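Long-range contacts in purine nucleoside phosphorylase (Grouper iridovirus, PDB 3KHS), which probably catalyses the reversible phosphorolysis of purine nucleosides to free base and ribose 1-phosphate in purine salvage: residues B[48-56]-B[92-100]; B[157-168]-B[222-233]. All coordinates share one frame; numbering follows the deposited sequence.

Interaction 1. Residues B[48-56]-B[92-100]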
loop_
_atom_site.group_PDB
_atom_site.type_symbol
_atom_site.label_atom_id
_atom_site.label_comp_id
_atom_site.label_asym_id
_atom_site.label_seq_id
_atom_site.Cartn_x
_atom_site.Cartn_y
_atom_site.Cartn_z
ATOM N N SER B 48 -19.844 -21.758 5.902
ATOM C CA SER B 48 -19.402 -22.860 5.073
ATOM C C SER B 48 -20.452 -23.401 4.102
ATOM O O SER B 48 -20.110 -23.986 3.073
ATOM C CB SER B 48 -18.902 -23.979 5.974
ATOM O OG SER B 48 -19.922 -24.405 6.853
ATOM N N ASP B 49 -21.724 -23.208 4.428
ATOM C CA ASP B 49 -22.801 -23.690 3.570
ATOM C C ASP B 49 -23.292 -22.599 2.639
ATOM O O ASP B 49 -24.082 -22.860 1.734
ATOM C CB ASP B 49 -24.006 -24.182 4.390
ATOM C CG ASP B 49 -23.672 -25.349 5.308
ATOM O OD1 ASP B 49 -22.906 -26.247 4.902
ATOM O OD2 ASP B 49 -24.198 -25.381 6.441
ATOM N N ILE B 50 -22.844 -21.371 2.866
ATOM C CA ILE B 50 -23.288 -20.286 2.019
ATOM C C ILE B 50 -22.478 -20.171 0.737
ATOM O O ILE B 50 -21.253 -20.097 0.751
ATOM C CB ILE B 50 -23.242 -18.932 2.755
ATOM C CG1 ILE B 50 -24.067 -19.003 4.029
ATOM C CG2 ILE B 50 -23.757 -17.834 1.856
ATOM C CD1 ILE B 50 -24.068 -17.699 4.788
ATOM N N PRO B 51 -23.176 -20.178 -0.395
ATOM C CA PRO B 51 -22.636 -20.066 -1.744
ATOM C C PRO B 51 -21.864 -18.753 -1.930
ATOM O O PRO B 51 -22.364 -17.690 -1.581
ATOM C CB PRO B 51 -23.893 -20.084 -2.600
ATOM C CG PRO B 51 -24.803 -20.993 -1.849
ATOM C CD PRO B 51 -24.578 -20.638 -0.414
ATOM N N ASN B 52 -20.669 -18.833 -2.504
ATOM C CA ASN B 52 -19.850 -17.648 -2.774
ATOM C C ASN B 52 -19.160 -16.999 -1.569
ATOM O O ASN B 52 -18.310 -16.143 -1.759
ATOM C CB ASN B 52 -20.679 -16.572 -3.490
ATOM C CG ASN B 52 -21.100 -16.974 -4.889
ATOM O OD1 ASN B 52 -20.303 -17.475 -5.671
ATOM N ND2 ASN B 52 -22.361 -16.716 -5.221
ATOM N N PHE B 53 -19.532 -17.379 -0.345
ATOM C CA PHE B 53 -18.904 -16.802 0.855
ATOM C C PHE B 53 -17.473 -17.288 0.997
ATOM O O PHE B 53 -17.185 -18.478 0.804
ATOM C CB PHE B 53 -19.676 -17.197 2.127
ATOM C CG PHE B 53 -20.364 -16.045 2.827
ATOM C CD1 PHE B 53 -21.209 -15.187 2.136
ATOM C CD2 PHE B 53 -20.186 -15.842 4.186
ATOM C CE1 PHE B 53 -21.869 -14.140 2.785
ATOM C CE2 PHE B 53 -20.838 -14.802 4.851
ATOM C CZ PHE B 53 -21.683 -13.948 4.150
ATOM N N PRO B 54 -16.553 -16.381 1.336
ATOM C CA PRO B 54 -15.158 -16.829 1.489
ATOM C C PRO B 54 -15.074 -17.803 2.661
ATOM O O PRO B 54 -15.931 -17.789 3.532
ATOM C CB PRO B 54 -14.407 -15.534 1.769
ATOM C CG PRO B 54 -15.221 -14.501 1.018
ATOM C CD PRO B 54 -16.654 -14.911 1.324
ATOM N N VAL B 55 -14.058 -18.657 2.673
ATOM C CA VAL B 55 -13.872 -19.607 3.766
ATOM C C VAL B 55 -12.897 -18.968 4.757
ATOM O O VAL B 55 -12.117 -18.091 4.375
ATOM C CB VAL B 55 -13.263 -20.931 3.256
ATOM C CG1 VAL B 55 -13.032 -21.874 4.416
ATOM C CG2 VAL B 55 -14.176 -21.563 2.241
ATOM N N GLY B 56 -12.932 -19.397 6.016
ATOM C CA GLY B 56 -12.037 -18.824 7.014
ATOM C C GLY B 56 -11.236 -19.853 7.796
ATOM O O GLY B 56 -10.664 -19.550 8.849
ATOM N N ARG B 92 -12.977 -9.405 -1.955
ATOM C CA ARG B 92 -13.407 -10.675 -1.406
ATOM C C ARG B 92 -13.878 -10.535 0.060
ATOM O O ARG B 92 -14.952 -11.019 0.426
ATOM C CB ARG B 92 -12.235 -11.639 -1.490
ATOM C CG ARG B 92 -12.594 -13.047 -1.350
ATOM C CD ARG B 92 -12.874 -13.670 -2.697
ATOM N NE ARG B 92 -13.519 -14.957 -2.459
ATOM C CZ ARG B 92 -14.839 -15.141 -2.474
ATOM N NH1 ARG B 92 -15.676 -14.127 -2.744
ATOM N NH2 ARG B 92 -15.322 -16.333 -2.153
ATOM N N ALA B 93 -13.085 -9.871 0.899
ATOM C CA ALA B 93 -13.441 -9.735 2.316
ATOM C C ALA B 93 -14.655 -8.858 2.513
ATOM O O ALA B 93 -15.244 -8.844 3.580
ATOM C CB ALA B 93 -12.258 -9.141 3.146
ATOM N N THR B 94 -15.020 -8.099 1.493
ATOM C CA THR B 94 -16.178 -7.233 1.638
ATOM C C THR B 94 -17.374 -7.757 0.841
ATOM O O THR B 94 -18.343 -7.023 0.593
ATOM C CB THR B 94 -15.866 -5.759 1.200
ATOM O OG1 THR B 94 -15.432 -5.729 -0.162
ATOM C CG2 THR B 94 -14.821 -5.148 2.092
ATOM N N PHE B 95 -17.305 -9.025 0.447
ATOM C CA PHE B 95 -18.381 -9.658 -0.317
ATOM C C PHE B 95 -19.655 -9.743 0.535
ATOM O O PHE B 95 -20.757 -9.546 0.038
ATOM C CB PHE B 95 -17.967 -11.063 -0.786
ATOM C CG PHE B 95 -19.039 -11.785 -1.548
ATOM C CD1 PHE B 95 -19.436 -11.344 -2.805
ATOM C CD2 PHE B 95 -19.700 -12.868 -0.977
ATOM C CE1 PHE B 95 -20.475 -11.956 -3.494
ATOM C CE2 PHE B 95 -20.736 -13.488 -1.642
ATOM C CZ PHE B 95 -21.131 -13.036 -2.911
ATOM N N PRO B 96 -19.516 -10.041 1.834
ATOM C CA PRO B 96 -20.725 -10.122 2.668
ATOM C C PRO B 96 -21.480 -8.782 2.729
ATOM O O PRO B 96 -22.696 -8.763 2.905
ATOM C CB PRO B 96 -20.183 -10.579 4.026
ATOM C CG PRO B 96 -18.951 -11.386 3.657
ATOM C CD PRO B 96 -18.327 -10.520 2.564
ATOM N N MET B 97 -20.778 -7.663 2.571
ATOM C CA MET B 97 -21.460 -6.367 2.575
ATOM C C MET B 97 -22.303 -6.222 1.315
ATOM O O MET B 97 -23.374 -5.592 1.337
ATOM C CB MET B 97 -20.489 -5.178 2.622
ATOM C CG MET B 97 -19.920 -4.860 3.995
ATOM S SD MET B 97 -21.135 -4.570 5.261
ATOM C CE MET B 97 -21.161 -6.190 6.091
ATOM N N ARG B 98 -21.806 -6.767 0.208
ATOM C CA ARG B 98 -22.557 -6.692 -1.031
ATOM C C ARG B 98 -23.785 -7.599 -0.864
ATOM O O ARG B 98 -24.875 -7.265 -1.316
ATOM C CB ARG B 98 -21.676 -7.113 -2.211
ATOM C CG ARG B 98 -20.571 -6.114 -2.507
ATOM C CD ARG B 98 -19.778 -6.458 -3.771
ATOM N NE ARG B 98 -18.770 -5.437 -4.093
ATOM C CZ ARG B 98 -17.592 -5.307 -3.471
ATOM N NH1 ARG B 98 -17.264 -6.129 -2.499
ATOM N NH2 ARG B 98 -16.742 -4.347 -3.822
ATOM N N VAL B 99 -23.605 -8.723 -0.177
ATOM C CA VAL B 99 -24.713 -9.639 0.080
ATOM C C VAL B 99 -25.765 -8.918 0.958
ATOM O O VAL B 99 -26.960 -8.955 0.664
ATOM C CB VAL B 99 -24.193 -10.925 0.766
ATOM C CG1 VAL B 99 -25.324 -11.783 1.233
ATOM C CG2 VAL B 99 -23.299 -11.709 -0.209
ATOM N N PHE B 100 -25.316 -8.267 2.030
ATOM C CA PHE B 100 -26.219 -7.514 2.893
ATOM C C PHE B 100 -27.091 -6.610 2.036
ATOM O O PHE B 100 -28.295 -6.584 2.198
ATOM C CB PHE B 100 -25.440 -6.634 3.875
ATOM C CG PHE B 100 -25.143 -7.297 5.202
ATOM C CD1 PHE B 100 -25.071 -8.671 5.310
ATOM C CD2 PHE B 100 -24.872 -6.534 6.316
ATOM C CE1 PHE B 100 -24.733 -9.265 6.486
ATOM C CE2 PHE B 100 -24.526 -7.123 7.523
ATOM C CZ PHE B 100 -24.455 -8.481 7.610
#

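Interaction 2. Residues B[157-168]-B[222-233]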
loop_
_atom_site.group_PDB
_atom_site.type_symbol
_atom_site.label_atom_id
_atom_site.label_comp_id
_atom_site.label_asym_id
_atom_site.label_seq_id
_atom_site.Cartn_x
_atom_site.Cartn_y
_atom_site.Cartn_z
ATOM N N PRO B 157 -17.622 6.797 -5.686
ATOM C CA PRO B 157 -18.445 7.097 -4.517
ATOM C C PRO B 157 -17.784 8.037 -3.515
ATOM O O PRO B 157 -16.592 7.915 -3.213
ATOM C CB PRO B 157 -18.678 5.722 -3.910
ATOM C CG PRO B 157 -17.397 5.003 -4.226
ATOM C CD PRO B 157 -17.168 5.394 -5.666
ATOM N N SER B 158 -18.565 8.973 -2.997
ATOM C CA SER B 158 -18.053 9.900 -2.008
ATOM C C SER B 158 -17.956 9.203 -0.666
ATOM O O SER B 158 -18.847 8.434 -0.275
ATOM C CB SER B 158 -18.969 11.114 -1.858
ATOM O OG SER B 158 -18.841 11.643 -0.554
ATOM N N MET B 159 -16.870 9.493 0.040
ATOM C CA MET B 159 -16.622 8.925 1.356
ATOM C C MET B 159 -16.589 10.059 2.376
ATOM O O MET B 159 -15.995 9.932 3.437
ATOM C CB MET B 159 -15.276 8.168 1.346
ATOM C CG MET B 159 -15.271 6.866 0.503
ATOM S SD MET B 159 -16.593 5.673 1.042
ATOM C CE MET B 159 -17.446 5.444 -0.591
ATOM N N THR B 160 -17.242 11.172 2.059
ATOM C CA THR B 160 -17.237 12.309 2.960
ATOM C C THR B 160 -18.008 12.075 4.248
ATOM O O THR B 160 -17.656 12.652 5.271
ATOM C CB THR B 160 -17.736 13.579 2.256
ATOM O OG1 THR B 160 -16.737 14.021 1.326
ATOM C CG2 THR B 160 -17.985 14.683 3.252
ATOM N N SER B 161 -19.023 11.218 4.216
ATOM C CA SER B 161 -19.805 10.910 5.417
ATOM C C SER B 161 -20.093 9.420 5.543
ATOM O O SER B 161 -21.250 9.004 5.563
ATOM C CB SER B 161 -21.146 11.656 5.411
ATOM O OG SER B 161 -20.956 13.062 5.365
ATOM N N VAL B 162 -19.048 8.616 5.620
ATOM C CA VAL B 162 -19.208 7.180 5.749
ATOM C C VAL B 162 -20.026 6.806 6.970
ATOM O O VAL B 162 -20.868 5.908 6.904
ATOM C CB VAL B 162 -17.828 6.470 5.884
ATOM C CG1 VAL B 162 -18.017 4.976 6.076
ATOM C CG2 VAL B 162 -16.991 6.725 4.669
ATOM N N TYR B 163 -19.778 7.494 8.086
ATOM C CA TYR B 163 -20.452 7.191 9.340
ATOM C C TYR B 163 -21.622 8.138 9.657
ATOM O O TYR B 163 -21.435 9.267 10.090
ATOM C CB TYR B 163 -19.373 7.166 10.442
ATOM C CG TYR B 163 -18.257 6.164 10.118
ATOM C CD1 TYR B 163 -18.396 4.810 10.432
ATOM C CD2 TYR B 163 -17.128 6.552 9.387
ATOM C CE1 TYR B 163 -17.444 3.851 10.024
ATOM C CE2 TYR B 163 -16.165 5.596 8.963
ATOM C CZ TYR B 163 -16.339 4.255 9.287
ATOM O OH TYR B 163 -15.430 3.318 8.860
ATOM N N ASP B 164 -22.832 7.637 9.420
ATOM C CA ASP B 164 -24.077 8.372 9.622
ATOM C C ASP B 164 -24.116 9.191 10.922
ATOM O O ASP B 164 -24.080 8.642 12.029
ATOM C CB ASP B 164 -25.223 7.374 9.601
ATOM C CG ASP B 164 -26.540 8.027 9.345
ATOM O OD1 ASP B 164 -26.800 8.404 8.183
ATOM O OD2 ASP B 164 -27.294 8.170 10.316
ATOM N N LYS B 165 -24.213 10.510 10.784
ATOM C CA LYS B 165 -24.236 11.388 11.950
ATOM C C LYS B 165 -25.373 11.072 12.903
ATOM O O LYS B 165 -25.188 11.115 14.128
ATOM C CB LYS B 165 -24.276 12.845 11.503
ATOM C CG LYS B 165 -23.198 13.115 10.473
ATOM C CD LYS B 165 -22.998 14.578 10.157
ATOM C CE LYS B 165 -22.024 14.733 8.997
ATOM N NZ LYS B 165 -21.683 16.156 8.782
ATOM N N THR B 166 -26.529 10.719 12.355
ATOM C CA THR B 166 -27.685 10.358 13.180
ATOM C C THR B 166 -27.453 9.069 13.956
ATOM O O THR B 166 -27.725 8.998 15.154
ATOM C CB THR B 166 -28.979 10.175 12.313
ATOM O OG1 THR B 166 -29.303 11.419 11.676
ATOM C CG2 THR B 166 -30.173 9.694 13.171
ATOM N N LEU B 167 -26.966 8.030 13.281
ATOM C CA LEU B 167 -26.726 6.767 13.978
ATOM C C LEU B 167 -25.703 6.966 15.098
ATOM O O LEU B 167 -25.801 6.329 16.154
ATOM C CB LEU B 167 -26.256 5.696 13.001
ATOM C CG LEU B 167 -27.261 5.436 11.881
ATOM C CD1 LEU B 167 -26.606 4.595 10.842
ATOM C CD2 LEU B 167 -28.498 4.747 12.420
ATOM N N ARG B 168 -24.740 7.864 14.877
ATOM C CA ARG B 168 -23.752 8.144 15.900
ATOM C C ARG B 168 -24.447 8.747 17.119
ATOM O O ARG B 168 -24.216 8.309 18.251
ATOM C CB ARG B 168 -22.691 9.108 15.376
ATOM C CG ARG B 168 -21.667 8.426 14.546
ATOM C CD ARG B 168 -21.176 9.325 13.471
ATOM N NE ARG B 168 -20.564 10.504 14.026
ATOM C CZ ARG B 168 -20.062 11.481 13.288
ATOM N NH1 ARG B 168 -20.107 11.410 11.963
ATOM N NH2 ARG B 168 -19.509 12.524 13.878
ATOM N N THR B 222 -17.193 -0.581 5.374
ATOM C CA THR B 222 -18.072 0.589 5.336
ATOM C C THR B 222 -17.934 1.327 4.010
ATOM O O THR B 222 -18.853 2.020 3.581
ATOM C CB THR B 222 -17.793 1.579 6.501
ATOM O OG1 THR B 222 -16.455 2.107 6.385
ATOM C CG2 THR B 222 -17.943 0.861 7.833
ATOM N N ILE B 223 -16.789 1.195 3.358
ATOM C CA ILE B 223 -16.631 1.849 2.065
ATOM C C ILE B 223 -17.624 1.194 1.093
ATOM O O ILE B 223 -18.290 1.866 0.324
ATOM C CB ILE B 223 -15.228 1.646 1.459
ATOM C CG1 ILE B 223 -14.187 2.445 2.243
ATOM C CG2 ILE B 223 -15.249 2.047 -0.031
ATOM C CD1 ILE B 223 -12.767 2.173 1.759
ATOM N N VAL B 224 -17.689 -0.129 1.134
ATOM C CA VAL B 224 -18.562 -0.891 0.261
ATOM C C VAL B 224 -20.037 -0.710 0.648
ATOM O O VAL B 224 -20.883 -0.519 -0.213
ATOM C CB VAL B 224 -18.156 -2.361 0.293
ATOM C CG1 VAL B 224 -19.175 -3.201 -0.461
ATOM C CG2 VAL B 224 -16.735 -2.502 -0.288
ATOM N N ALA B 225 -20.332 -0.752 1.937
ATOM C CA ALA B 225 -21.685 -0.563 2.426
ATOM C C ALA B 225 -22.211 0.804 1.940
ATOM O O ALA B 225 -23.284 0.914 1.333
ATOM C CB ALA B 225 -21.666 -0.602 3.943
ATOM N N LYS B 226 -21.425 1.839 2.206
ATOM C CA LYS B 226 -21.785 3.204 1.848
ATOM C C LYS B 226 -22.040 3.321 0.368
ATOM O O LYS B 226 -22.972 3.989 -0.067
ATOM C CB LYS B 226 -20.669 4.170 2.220
ATOM C CG LYS B 226 -21.110 5.632 2.249
ATOM C CD LYS B 226 -22.157 5.865 3.335
ATOM C CE LYS B 226 -22.957 7.106 3.034
ATOM N NZ LYS B 226 -22.079 8.291 2.956
ATOM N N HIS B 227 -21.183 2.675 -0.406
ATOM C CA HIS B 227 -21.289 2.695 -1.842
ATOM C C HIS B 227 -22.572 2.000 -2.274
ATOM O O HIS B 227 -23.158 2.364 -3.281
ATOM C CB HIS B 227 -20.055 2.017 -2.438
ATOM C CG HIS B 227 -20.179 1.688 -3.895
ATOM N ND1 HIS B 227 -20.780 0.531 -4.347
ATOM C CD2 HIS B 227 -19.784 2.365 -5.001
ATOM C CE1 HIS B 227 -20.747 0.509 -5.669
ATOM N NE2 HIS B 227 -20.147 1.611 -6.090
ATOM N N GLY B 228 -23.001 1.010 -1.493
ATOM C CA GLY B 228 -24.208 0.266 -1.799
ATOM C C GLY B 228 -25.454 0.910 -1.232
ATOM O O GLY B 228 -26.473 0.262 -1.069
ATOM N N GLY B 229 -25.353 2.188 -0.903
ATOM C CA GLY B 229 -26.477 2.922 -0.362
ATOM C C GLY B 229 -26.905 2.613 1.060
ATOM O O GLY B 229 -27.984 3.032 1.481
ATOM N N MET B 230 -26.100 1.890 1.822
ATOM C CA MET B 230 -26.514 1.583 3.192
ATOM C C MET B 230 -25.901 2.573 4.165
ATOM O O MET B 230 -24.889 3.211 3.860
ATOM C CB MET B 230 -26.129 0.140 3.579
ATOM C CG MET B 230 -26.914 -0.961 2.848
ATOM S SD MET B 230 -26.308 -2.650 3.145
ATOM C CE MET B 230 -24.643 -2.466 2.485
ATOM N N ARG B 231 -26.543 2.722 5.315
ATOM C CA ARG B 231 -26.062 3.642 6.332
ATOM C C ARG B 231 -25.230 2.848 7.328
ATOM O O ARG B 231 -25.595 1.732 7.708
ATOM C CB ARG B 231 -27.250 4.329 7.011
ATOM C CG ARG B 231 -28.065 5.182 6.059
ATOM C CD ARG B 231 -29.387 5.561 6.680
ATOM N NE ARG B 231 -29.247 6.565 7.728
ATOM C CZ ARG B 231 -30.140 6.742 8.694
ATOM N NH1 ARG B 231 -31.229 5.978 8.738
ATOM N NH2 ARG B 231 -29.952 7.675 9.616
ATOM N N CYS B 232 -24.115 3.431 7.751
ATOM C CA CYS B 232 -23.211 2.747 8.679
ATOM C C CYS B 232 -22.967 3.348 10.047
ATOM O O CYS B 232 -22.899 4.562 10.221
ATOM C CB CYS B 232 -21.849 2.578 8.024
ATOM S SG CYS B 232 -21.933 1.823 6.418
ATOM N N LEU B 233 -22.817 2.455 11.010
ATOM C CA LEU B 233 -22.485 2.804 12.372
ATOM C C LEU B 233 -21.435 1.765 12.755
ATOM O O LEU B 233 -21.609 0.572 12.505
ATOM C CB LEU B 233 -23.678 2.680 13.278
ATOM C CG LEU B 233 -23.285 2.589 14.748
ATOM C CD1 LEU B 233 -22.591 3.898 15.165
ATOM C CD2 LEU B 233 -24.521 2.271 15.614
HETATM O O HOH W 1 -23.667 5.908 6.599
HETATM O O HOH W 2 -22.635 5.994 12.326
#

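Interaction 1. Residues B[48-56]-B[92-100]
Asn52 O receives the guanidinium of Arg92 through two N-H groups. The bond from Arg92 NH2 to Asn52 O measures 3.0 Å and is fairly straight, with an N-H...O angle of 158°. Arg92 NH1 adds a weak second bond to the same oxygen. The oxygen lies near the guanidinium plane, yet the NH2 donor stands well above the carbonyl plane, so no lone pair is aimed at it. The Arg92 chain bends at its second torsion (chi2 91°), which brings the group back across Pro54. Pro54 CG rests over the centre of one guanidinium face, 3.6 Å from Arg92 CZ. The same CG lies 3.5 Å from Arg92 O.

Beside this bond the rest of the contact is mostly apolar. Phe95 CG is anti to the backbone N (chi1 179°), and the ring reaches the loop, where its CE2 touches Asn52 CB at 3.6 Å. The Phe53 ring takes Pro96 over one face, with Pro96 CG 4.2 Å from the ring centroid, a CH-pi contact. Val99 CG2 meets the edge of that ring, 4.1 Å from Phe53 CE1. Ile50 CD1 also lies over the centre of a Phe53 face. A type II turn from Ile50 to Phe53 shapes the loop here.

The loop between strands 42-46 and 64-70 is thus packed onto the end of helix 90-93 and the first turns of helix 95-102. The arginine binds a main-chain oxygen, so the bond uses the loop backbone and not the side-chain amide of Asn52, whose ND2 turns to Glu9 and Thr10 of helix 3-15.

Interaction 2. Residues B[157-168]-B[222-233]
Arg231 runs along the first turn of helix 165-178 and ends on Asp164. Its CB touches Leu167 CD1 at 3.9 Å. CG and CD then pass Asp164 OD1 at about 4.1 Å each. The chain bends at chi3 (73°), and the guanidinium meets the carboxylate side-on. Arg231 NE bonds Asp164 OD1 at 3.1 Å, nearly straight at 167°. Arg231 NH2 reaches Asp164 OD2 at 2.8 Å and completes the salt bridge. The two planes stand 74° apart, and both nitrogens approach from above the carboxylate plane. Leu167 lies over one guanidinium face, toward its rim, while NH1 goes on to Glu282.

Asp164 is also the N-cap of helix 165-178. Its OD2 accepts from Leu167 N through the anti lone pair, so this oxygen serves both the cap and the salt bridge. In 222-233, helix 219-227 ends in a Schellman motif with Gly229 as C-prime residue, and strand 231-241 follows.

One water joins Val162 O to Cys232 N. Further along, Lys226 NZ donates to Ser161 O at 2.8 Å, from well above the carbonyl plane. Tyr163 OH and Thr222 OG1 lie 2.9 Å apart; Tyr163 OH also bonds His132, and Thr222 OG1 bonds Ala219 O. Met159 SD packs on Ile223 CG2. Pro157 meets the edge of the His227 ring and also packs on Pro195 of a second subunit.

In the fold
Interactions 1 and 2 lie in series along the chain, their centres about 20 Å apart. They touch directly: residues 94-98 meet Val224 and Met230, while Phe95, Pro96 and Val99 face the 48-56 loop. Thr94 OG1 lies 3.5 Å from Val224 CG2, and Met97 O lies 3.6 Å from Met230 CE. Arg98 CG adds a packing contact of 3.8 Å with Val224 CG1. Interaction 1 touches no other chain of the assembly. Interaction 2 reaches a second subunit, where Met159 packs on Phe197 of that subunit and Val162 on its Thr199.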